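Metallo-beta-lactamase (Simiduia agarivorans, PDB 6MFI) probably hydrolyses beta-lactam antibiotics with a pair of zinc ions, as a class B3 metallo-beta-lactamase. Local coordinates at residues A[32-37]-A[261-266]; A[66-71]-A[94-99]. All coordinates share one frame; numbering follows the deposited sequence.

Contact 1. Residues A[32-37]-A[261-266]; sequences HWVDSC and QRLSER
Val34 sits opposite Leu263 and Ser264 and splits its two methyls between them. CG1 reaches the CB of Ser264 at 3.7 Å, while CG2 lies 3.7 Å from the CB of Leu263 and so meets the root of that side chain, close to the helix backbone. The split follows from the first torsion of Val34: with CG1 anti to the backbone N (chi1 -178°) and CG2 anti to the carbonyl carbon, both branches face across the gap. The Val34 and Leu263 side chains run past each other at a slant. Leu263 then stretches on toward Trp33, where its CD1 comes obliquely to the indole, 4.2 Å from CE3. No hydrogen bond joins the two segments; the contact is mainly between aliphatic carbons. The backbones approach most closely at Val34 and Ser264, whose CA atoms are 6.5 Å apart, and the short helical axes pass at 9.6 Å with a crossing angle of -121°. Within its own segment, the Trp33 ring has the CB of Cys37 over one face, and Ser36 turns its OG back to the carbonyl O of His32, a 2.6 Å bond inside the last turn. Arg260, just before the second segment, gives its NE to Cys37 O, and a disulfide joins Cys37 to Cys62. The contact joins the N-terminal helix 30-36 to the late helix 259-265, with Trp33 reaching the sheet through an edge-to-face meeting with Phe50 of strand 50-53 and a steep one with Tyr58 of strand 56-58.

Contact 2. Residues A[66-71]-A[94-99]; sequences AILITG and ARLGFS
Phe98 lies against Leu68 and Thr70 where helix 85-95 ends in a Schellman motif and the chain turns back over strand 67-71 of the seven-stranded mixed sheet, part of the alpha-beta/beta-alpha metallo-beta-lactamase fold. Gly97, with its positive phi of 93°, makes that turn, and Gly97 N bonds back to Ala94 O at 3.0 Å. From there the Phe98 side chain heads for the strand. Its CB leaves the backbone with CG anti to the carbonyl carbon (chi1 -63°), which brings the ring up against the two side chains. Past CG, the ring atom CD2 meets the CD2 methyl of Leu68 obliquely at 3.7 Å. The far half of the ring, CE1, CZ and CE2, lies under Thr70 CG2, with CE1 3.7 Å from it. The methyl thus stands over the ring as a CH-pi contact, 3.7 Å from the centroid and 15° off the ring normal. The opposite face has Leu96 O above it, offset toward the rim. Leu96 adds a looser touch of its own through CD1, which is 4.5 Å from Leu68 CD2. Around the ring, Tyr57 meets Phe98 edge-to-face and His75 meets it at a steep angle, two residues of the strands flanking 67-71. Thr70 hands its methyl to the ring while OG1 is hydrogen-bonded elsewhere, and the shortest approach of the whole contact is Thr70 CG2 to Phe98 CZ, 3.6 Å.

In the fold
Both contacts are partly buried and lie well out from the chain centre, their own centres 20 Å apart and nearest atoms about 5 Å apart. Contact 1 pairs two helices far apart in sequence; contact 2 joins a strand to the end of the helix after it. Neither has a hydrogen bond across it. Contact 1 is mostly aliphatic and runs from the buried Trp33 ring to exposed Ser264; contact 2 has no exposed residue among those that touch, and a methyl stands over an aromatic face. Both border strand 56-58: Trp33 meets Tyr58, and Phe98 meets Tyr57. Contact 1 lies closer to the zinc site, the Trp33 side chain being about 10 Å from that of zinc ligand His253.

Contact 1. Residues A[32-37]-A[261-266]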
loop_
_atom_site.group_PDB
_atom_site.type_symbol
_atom_site.label_atom_id
_atom_site.label_comp_id
_atom_site.label_asym_id
_atom_site.label_seq_id
_atom_site.Cartn_x
_atom_site.Cartn_y
_atom_site.Cartn_z
ATOM N N HIS A 32 -4.392 -10.098 18.868
ATOM C CA HIS A 32 -3.172 -9.570 19.462
ATOM C C HIS A 32 -2.755 -8.264 18.801
ATOM O O HIS A 32 -2.172 -7.395 19.458
ATOM C CB HIS A 32 -2.050 -10.605 19.356
ATOM C CG HIS A 32 -0.797 -10.219 20.079
ATOM N ND1 HIS A 32 -0.808 -9.548 21.282
ATOM C CD2 HIS A 32 0.506 -10.411 19.768
ATOM C CE1 HIS A 32 0.434 -9.344 21.682
ATOM N NE2 HIS A 32 1.251 -9.857 20.780
ATOM N N TRP A 33 -3.053 -8.103 17.508
ATOM C CA TRP A 33 -2.716 -6.862 16.818
ATOM C C TRP A 33 -3.533 -5.692 17.350
ATOM O O TRP A 33 -2.999 -4.594 17.544
ATOM C CB TRP A 33 -2.928 -7.021 15.313
ATOM C CG TRP A 33 -2.283 -5.935 14.504
ATOM C CD1 TRP A 33 -1.060 -5.979 13.904
ATOM C CD2 TRP A 33 -2.828 -4.642 14.212
ATOM N NE1 TRP A 33 -0.808 -4.795 13.253
ATOM C CE2 TRP A 33 -1.878 -3.957 13.427
ATOM C CE3 TRP A 33 -4.026 -3.997 14.534
ATOM C CZ2 TRP A 33 -2.088 -2.661 12.962
ATOM C CZ3 TRP A 33 -4.232 -2.710 14.073
ATOM C CH2 TRP A 33 -3.268 -2.055 13.295
ATOM N N VAL A 34 -4.831 -5.904 17.582
ATOM C CA VAL A 34 -5.667 -4.846 18.144
ATOM C C VAL A 34 -5.184 -4.476 19.539
ATOM O O VAL A 34 -5.191 -3.300 19.927
ATOM C CB VAL A 34 -7.145 -5.277 18.150
ATOM C CG1 VAL A 34 -8.024 -4.162 18.692
ATOM C CG2 VAL A 34 -7.589 -5.667 16.750
ATOM N N ASP A 35 -4.744 -5.470 20.315
ATOM C CA ASP A 35 -4.217 -5.190 21.645
ATOM C C ASP A 35 -2.830 -4.562 21.582
ATOM O O ASP A 35 -2.430 -3.854 22.515
ATOM C CB ASP A 35 -4.179 -6.473 22.477
ATOM C CG ASP A 35 -5.556 -7.072 22.692
ATOM O OD1 ASP A 35 -6.540 -6.303 22.747
ATOM O OD2 ASP A 35 -5.654 -8.313 22.807
ATOM N N SER A 36 -2.086 -4.801 20.502
ATOM C CA SER A 36 -0.719 -4.306 20.396
ATOM C C SER A 36 -0.617 -2.984 19.653
ATOM O O SER A 36 0.295 -2.197 19.931
ATOM C CB SER A 36 0.168 -5.338 19.693
ATOM O OG SER A 36 0.122 -6.589 20.356
ATOM N N CYS A 37 -1.522 -2.718 18.714
ATOM C CA CYS A 37 -1.454 -1.535 17.870
ATOM C C CYS A 37 -2.711 -0.692 18.035
ATOM O O CYS A 37 -3.811 -1.224 18.214
ATOM C CB CYS A 37 -1.272 -1.927 16.398
ATOM S SG CYS A 37 0.170 -2.979 16.087
ATOM N N GLN A 261 -10.647 -1.131 13.697
ATOM C CA GLN A 261 -12.031 -1.255 14.140
ATOM C C GLN A 261 -12.700 -2.480 13.529
ATOM O O GLN A 261 -13.443 -3.192 14.214
ATOM C CB GLN A 261 -12.811 0.014 13.799
ATOM C CG GLN A 261 -12.236 1.275 14.424
ATOM C CD GLN A 261 -11.293 2.012 13.492
ATOM O OE1 GLN A 261 -10.197 1.536 13.192
ATOM N NE2 GLN A 261 -11.713 3.187 13.035
ATOM N N ARG A 262 -12.444 -2.748 12.246
ATOM C CA ARG A 262 -13.013 -3.935 11.616
ATOM C C ARG A 262 -12.474 -5.211 12.252
ATOM O O ARG A 262 -13.195 -6.209 12.367
ATOM C CB ARG A 262 -12.726 -3.924 10.115
ATOM C CG ARG A 262 -13.437 -2.823 9.348
ATOM C CD ARG A 262 -13.098 -2.881 7.867
ATOM N NE ARG A 262 -11.703 -2.539 7.610
ATOM C CZ ARG A 262 -11.018 -2.940 6.545
ATOM N NH1 ARG A 262 -11.599 -3.704 5.629
ATOM N NH2 ARG A 262 -9.750 -2.579 6.393
ATOM N N LEU A 263 -11.206 -5.198 12.672
ATOM C CA LEU A 263 -10.636 -6.367 13.334
ATOM C C LEU A 263 -11.235 -6.566 14.722
ATOM O O LEU A 263 -11.491 -7.703 15.138
ATOM C CB LEU A 263 -9.116 -6.228 13.427
ATOM C CG LEU A 263 -8.299 -6.553 12.175
ATOM C CD1 LEU A 263 -6.816 -6.340 12.437
ATOM C CD2 LEU A 263 -8.565 -7.976 11.713
ATOM N N SER A 264 -11.473 -5.473 15.448
ATOM C CA SER A 264 -11.969 -5.582 16.815
ATOM C C SER A 264 -13.478 -5.791 16.859
ATOM O O SER A 264 -13.980 -6.527 17.718
ATOM C CB SER A 264 -11.590 -4.330 17.607
ATOM O OG SER A 264 -12.529 -4.072 18.635
ATOM N N GLU A 265 -14.215 -5.162 15.944
ATOM C CA GLU A 265 -15.672 -5.164 15.991
ATOM C C GLU A 265 -16.300 -6.399 15.364
ATOM O O GLU A 265 -17.331 -6.871 15.857
ATOM C CB GLU A 265 -16.227 -3.922 15.283
ATOM C CG GLU A 265 -16.729 -2.836 16.214
ATOM C CD GLU A 265 -16.654 -1.460 15.584
ATOM O OE1 GLU A 265 -16.720 -1.367 14.337
ATOM O OE2 GLU A 265 -16.514 -0.472 16.336
ATOM N N ARG A 266 -15.719 -6.937 14.295
ATOM C CA ARG A 266 -16.405 -7.913 13.462
ATOM C C ARG A 266 -15.577 -9.186 13.331
ATOM O O ARG A 266 -14.467 -9.301 13.860
ATOM C CB ARG A 266 -16.692 -7.335 12.077
ATOM C CG ARG A 266 -17.194 -5.911 12.086
ATOM C CD ARG A 266 -16.930 -5.301 10.734
ATOM N NE ARG A 266 -16.872 -6.340 9.711
ATOM C CZ ARG A 266 -16.884 -6.104 8.407
ATOM N NH1 ARG A 266 -16.831 -7.113 7.549
ATOM N NH2 ARG A 266 -16.968 -4.860 7.964
#

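Contact 2. Residues A[66-71]-A[94-99]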
loop_
_atom_site.group_PDB
_atom_site.type_symbol
_atom_site.label_atom_id
_atom_site.label_comp_id
_atom_site.label_asym_id
_atom_site.label_seq_id
_atom_site.Cartn_x
_atom_site.Cartn_y
_atom_site.Cartn_z
ATOM N N ALA A 66 2.148 -3.523 5.385
ATOM C CA ALA A 66 2.913 -4.296 4.416
ATOM C C ALA A 66 2.173 -5.605 4.193
ATOM O O ALA A 66 1.851 -6.306 5.156
ATOM C CB ALA A 66 4.343 -4.558 4.900
ATOM N N ILE A 67 1.890 -5.923 2.933
ATOM C CA ILE A 67 1.024 -7.042 2.580
ATOM C C ILE A 67 1.877 -8.149 1.975
ATOM O O ILE A 67 2.556 -7.938 0.961
ATOM C CB ILE A 67 -0.087 -6.609 1.612
ATOM C CG1 ILE A 67 -0.838 -5.401 2.175
ATOM C CG2 ILE A 67 -1.042 -7.762 1.348
ATOM C CD1 ILE A 67 -1.417 -5.630 3.555
ATOM N N LEU A 68 1.833 -9.327 2.591
ATOM C CA LEU A 68 2.540 -10.508 2.113
ATOM C C LEU A 68 1.540 -11.488 1.518
ATOM O O LEU A 68 0.565 -11.866 2.178
ATOM C CB LEU A 68 3.324 -11.173 3.247
ATOM C CG LEU A 68 4.140 -12.417 2.883
ATOM C CD1 LEU A 68 5.386 -12.046 2.085
ATOM C CD2 LEU A 68 4.510 -13.199 4.133
ATOM N N ILE A 69 1.782 -11.894 0.275
ATOM C CA ILE A 69 0.928 -12.839 -0.436
ATOM C C ILE A 69 1.789 -14.024 -0.846
ATOM O O ILE A 69 2.715 -13.874 -1.652
ATOM C CB ILE A 69 0.256 -12.193 -1.657
ATOM C CG1 ILE A 69 -0.568 -10.980 -1.222
ATOM C CG2 ILE A 69 -0.621 -13.205 -2.379
ATOM C CD1 ILE A 69 -0.647 -9.894 -2.263
ATOM N N THR A 70 1.483 -15.196 -0.297
ATOM C CA THR A 70 2.309 -16.384 -0.464
ATOM C C THR A 70 1.759 -17.279 -1.566
ATOM O O THR A 70 0.542 -17.408 -1.728
ATOM C CB THR A 70 2.393 -17.172 0.844
ATOM O OG1 THR A 70 1.092 -17.664 1.192
ATOM C CG2 THR A 70 2.906 -16.282 1.965
ATOM N N GLY A 71 2.667 -17.907 -2.317
ATOM C CA GLY A 71 2.297 -18.819 -3.379
ATOM C C GLY A 71 3.231 -20.013 -3.417
ATOM O O GLY A 71 4.163 -20.120 -2.618
ATOM N N ALA A 94 9.382 -13.593 9.258
ATOM C CA ALA A 94 9.978 -14.741 9.930
ATOM C C ALA A 94 9.075 -15.282 11.032
ATOM O O ALA A 94 9.071 -16.492 11.287
ATOM C CB ALA A 94 11.346 -14.365 10.498
ATOM N N ARG A 95 8.308 -14.409 11.692
ATOM C CA ARG A 95 7.390 -14.866 12.732
ATOM C C ARG A 95 6.337 -15.808 12.163
ATOM O O ARG A 95 5.951 -16.787 12.812
ATOM C CB ARG A 95 6.725 -13.671 13.413
ATOM C CG ARG A 95 7.666 -12.834 14.259
ATOM C CD ARG A 95 6.952 -11.639 14.871
ATOM N NE ARG A 95 5.890 -12.040 15.788
ATOM C CZ ARG A 95 5.381 -11.253 16.731
ATOM N NH1 ARG A 95 5.839 -10.018 16.883
ATOM N NH2 ARG A 95 4.414 -11.698 17.521
ATOM N N LEU A 96 5.860 -15.527 10.949
ATOM C CA LEU A 96 4.896 -16.403 10.297
ATOM C C LEU A 96 5.527 -17.689 9.783
ATOM O O LEU A 96 4.794 -18.616 9.423
ATOM C CB LEU A 96 4.218 -15.666 9.143
ATOM C CG LEU A 96 3.280 -14.518 9.516
ATOM C CD1 LEU A 96 3.041 -13.618 8.316
ATOM C CD2 LEU A 96 1.964 -15.053 10.059
ATOM N N GLY A 97 6.854 -17.771 9.743
ATOM C CA GLY A 97 7.535 -18.953 9.263
ATOM C C GLY A 97 7.900 -18.939 7.798
ATOM O O GLY A 97 8.282 -19.988 7.263
ATOM N N PHE A 98 7.800 -17.795 7.131
ATOM C CA PHE A 98 8.101 -17.687 5.712
ATOM C C PHE A 98 9.531 -17.207 5.504
ATOM O O PHE A 98 10.059 -16.405 6.280
ATOM C CB PHE A 98 7.123 -16.737 5.019
ATOM C CG PHE A 98 5.698 -17.209 5.050
ATOM C CD1 PHE A 98 5.320 -18.355 4.371
ATOM C CD2 PHE A 98 4.736 -16.508 5.758
ATOM C CE1 PHE A 98 4.009 -18.794 4.398
ATOM C CE2 PHE A 98 3.424 -16.942 5.788
ATOM C CZ PHE A 98 3.060 -18.086 5.107
ATOM N N SER A 99 10.156 -17.713 4.443
ATOM C CA SER A 99 11.528 -17.351 4.118
ATOM C C SER A 99 11.559 -16.034 3.355
ATOM O O SER A 99 10.775 -15.829 2.422
ATOM C CB SER A 99 12.186 -18.457 3.294
ATOM O OG SER A 99 13.402 -18.014 2.720
#